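Local coordinates for protein binary enterotoxin of Clostridium perfringens component a (Clostridium perfringens, PDB 5WTZ) that binds NAD+ and, as the enzymatic component of an iota-like binary enterotoxin, ADP-ribosylates actin, at residues 241-246 and 281-286. Sequence-based numbering, arbitrary orientation.
Sequences NELRDI and NISSAL
Asn281 reaches across as a knob among Asn241, Glu242, Arg244 and Asp245, its ND2 giving a hydrogen bond of 2.7 Å to Asp245 OD2. Nearly straight (165°), it leaves close to the amide plane and arrives on the anti side of the carboxylate, well tilted out of its plane. Arg244, bent at chi3 (67°), folds back so that NE, 2.9 Å from Asp245 OD1, and NH2 grip that one oxygen side-on from the same face. Arg244 NH2 also forms a salt bridge with Glu277, on the helix of Asn281. One turn earlier, Glu242 extends past Asn281 O and Ala285 CB, bringing OE2 2.7 Å from Ser284 OG; this hydroxyl may turn to either Glu242 OE2 or Asn281 O. Glu242 OE1 accepts a hydrogen bond from Thr239 N and forms a salt bridge with Lys288. Ile246 CD1 lies 3.6 Å from Ile282 CG2, with Ile246 CG1 against Ala285 CB and Leu386 against both isoleucines. Segments 241-246 and 281-286, on helices 240-263 and 272-286, cross at -110° in the ADP-ribosyltransferase domain, Ile246 packing near the NAD-binding Leu250. Both carboxylates have basic partners, probably favouring their ionised forms; the polar groups, including the charge-assisted Asn281–Asp245 bond, lie together beside the apolar contact.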
loop_
_atom_site.group_PDB
_atom_site.type_symbol
_atom_site.label_atom_id
_atom_site.label_comp_id
_atom_site.label_asym_id
_atom_site.label_seq_id
_atom_site.Cartn_x
_atom_site.Cartn_y
_atom_site.Cartn_z
ATOM N N ASN A 241 -30.077 -18.254 9.591
ATOM C CA ASN A 241 -30.125 -18.003 8.145
ATOM C C ASN A 241 -28.969 -17.132 7.635
ATOM O O ASN A 241 -28.492 -17.316 6.512
ATOM C CB ASN A 241 -31.458 -17.362 7.749
ATOM C CG ASN A 241 -32.583 -18.380 7.609
ATOM O OD1 ASN A 241 -32.534 -19.459 8.193
ATOM N ND2 ASN A 241 -33.601 -18.035 6.827
ATOM N N GLU A 242 -28.515 -16.181 8.437
ATOM C CA GLU A 242 -27.351 -15.392 8.051
ATOM C C GLU A 242 -26.124 -16.291 7.977
ATOM O O GLU A 242 -25.365 -16.252 7.006
ATOM C CB GLU A 242 -27.126 -14.251 9.032
ATOM C CG GLU A 242 -28.159 -13.148 8.875
ATOM C CD GLU A 242 -28.118 -12.096 9.981
ATOM O OE1 GLU A 242 -27.495 -12.322 11.043
ATOM O OE2 GLU A 242 -28.736 -11.034 9.778
ATOM N N LEU A 243 -25.948 -17.116 9.002
ATOM C CA LEU A 243 -24.825 -18.035 9.040
ATOM C C LEU A 243 -24.881 -18.988 7.855
ATOM O O LEU A 243 -23.867 -19.243 7.207
ATOM C CB LEU A 243 -24.821 -18.807 10.348
ATOM C CG LEU A 243 -23.706 -19.827 10.540
ATOM C CD1 LEU A 243 -22.356 -19.152 10.483
ATOM C CD2 LEU A 243 -23.900 -20.535 11.865
ATOM N N ARG A 244 -26.072 -19.498 7.566
ATOM C CA ARG A 244 -26.258 -20.440 6.469
ATOM C C ARG A 244 -25.871 -19.808 5.136
ATOM O O ARG A 244 -25.123 -20.392 4.355
ATOM C CB ARG A 244 -27.704 -20.924 6.410
ATOM C CG ARG A 244 -27.975 -21.934 5.296
ATOM C CD ARG A 244 -29.463 -22.035 5.038
ATOM N NE ARG A 244 -29.970 -20.786 4.467
ATOM C CZ ARG A 244 -31.226 -20.370 4.572
ATOM N NH1 ARG A 244 -32.117 -21.096 5.238
ATOM N NH2 ARG A 244 -31.586 -19.220 4.013
ATOM N N ASP A 245 -26.373 -18.603 4.883
ATOM C CA ASP A 245 -26.149 -17.976 3.586
ATOM C C ASP A 245 -24.737 -17.398 3.412
ATOM O O ASP A 245 -24.240 -17.350 2.294
ATOM C CB ASP A 245 -27.219 -16.908 3.347
ATOM C CG ASP A 245 -28.581 -17.529 3.098
ATOM O OD1 ASP A 245 -28.612 -18.763 2.942
ATOM O OD2 ASP A 245 -29.608 -16.818 3.051
ATOM N N ILE A 246 -24.091 -16.981 4.503
ATOM C CA ILE A 246 -22.666 -16.632 4.477
ATOM C C ILE A 246 -21.843 -17.864 4.113
ATOM O O ILE A 246 -20.993 -17.813 3.231
ATOM C CB ILE A 246 -22.186 -16.072 5.842
ATOM C CG1 ILE A 246 -22.655 -14.623 6.030
ATOM C CG2 ILE A 246 -20.668 -16.137 5.954
ATOM C CD1 ILE A 246 -21.882 -13.603 5.190
ATOM N N ASN A 281 -29.789 -11.847 3.378
ATOM C CA ASN A 281 -29.227 -12.398 4.606
ATOM C C ASN A 281 -27.735 -12.088 4.750
ATOM O O ASN A 281 -27.283 -11.669 5.823
ATOM C CB ASN A 281 -29.496 -13.915 4.666
ATOM C CG ASN A 281 -30.962 -14.229 4.894
ATOM O OD1 ASN A 281 -31.700 -13.405 5.433
ATOM N ND2 ASN A 281 -31.392 -15.428 4.504
ATOM N N ILE A 282 -26.969 -12.268 3.677
ATOM C CA ILE A 282 -25.554 -11.918 3.707
ATOM C C ILE A 282 -25.382 -10.417 3.990
ATOM O O ILE A 282 -24.577 -10.040 4.832
ATOM C CB ILE A 282 -24.834 -12.304 2.376
ATOM C CG1 ILE A 282 -24.964 -13.812 2.122
ATOM C CG2 ILE A 282 -23.355 -11.844 2.390
ATOM C CD1 ILE A 282 -24.773 -14.217 0.671
ATOM N N SER A 283 -26.146 -9.560 3.309
ATOM C CA SER A 283 -25.958 -8.112 3.455
ATOM C C SER A 283 -26.345 -7.650 4.868
ATOM O O SER A 283 -25.631 -6.844 5.460
ATOM C CB SER A 283 -26.769 -7.346 2.394
ATOM O OG SER A 283 -26.609 -5.935 2.490
ATOM N N SER A 284 -27.443 -8.171 5.412
ATOM C CA SER A 284 -27.822 -7.819 6.790
ATOM C C SER A 284 -26.728 -8.294 7.762
ATOM O O SER A 284 -26.381 -7.592 8.704
ATOM C CB SER A 284 -29.198 -8.397 7.173
ATOM O OG SER A 284 -29.128 -9.791 7.408
ATOM N N ALA A 285 -26.152 -9.460 7.506
ATOM C CA ALA A 285 -25.062 -9.957 8.344
ATOM C C ALA A 285 -23.864 -9.007 8.347
ATOM O O ALA A 285 -23.244 -8.745 9.390
ATOM C CB ALA A 285 -24.626 -11.338 7.871
ATOM N N LEU A 286 -23.534 -8.482 7.173
ATOM C CA LEU A 286 -22.333 -7.675 7.028
ATOM C C LEU A 286 -22.493 -6.266 7.630
ATOM O O LEU A 286 -21.529 -5.519 7.734
ATOM C CB LEU A 286 -21.948 -7.588 5.551
ATOM C CG LEU A 286 -21.578 -8.922 4.913
ATOM C CD1 LEU A 286 -21.301 -8.811 3.418
ATOM C CD2 LEU A 286 -20.369 -9.528 5.623
#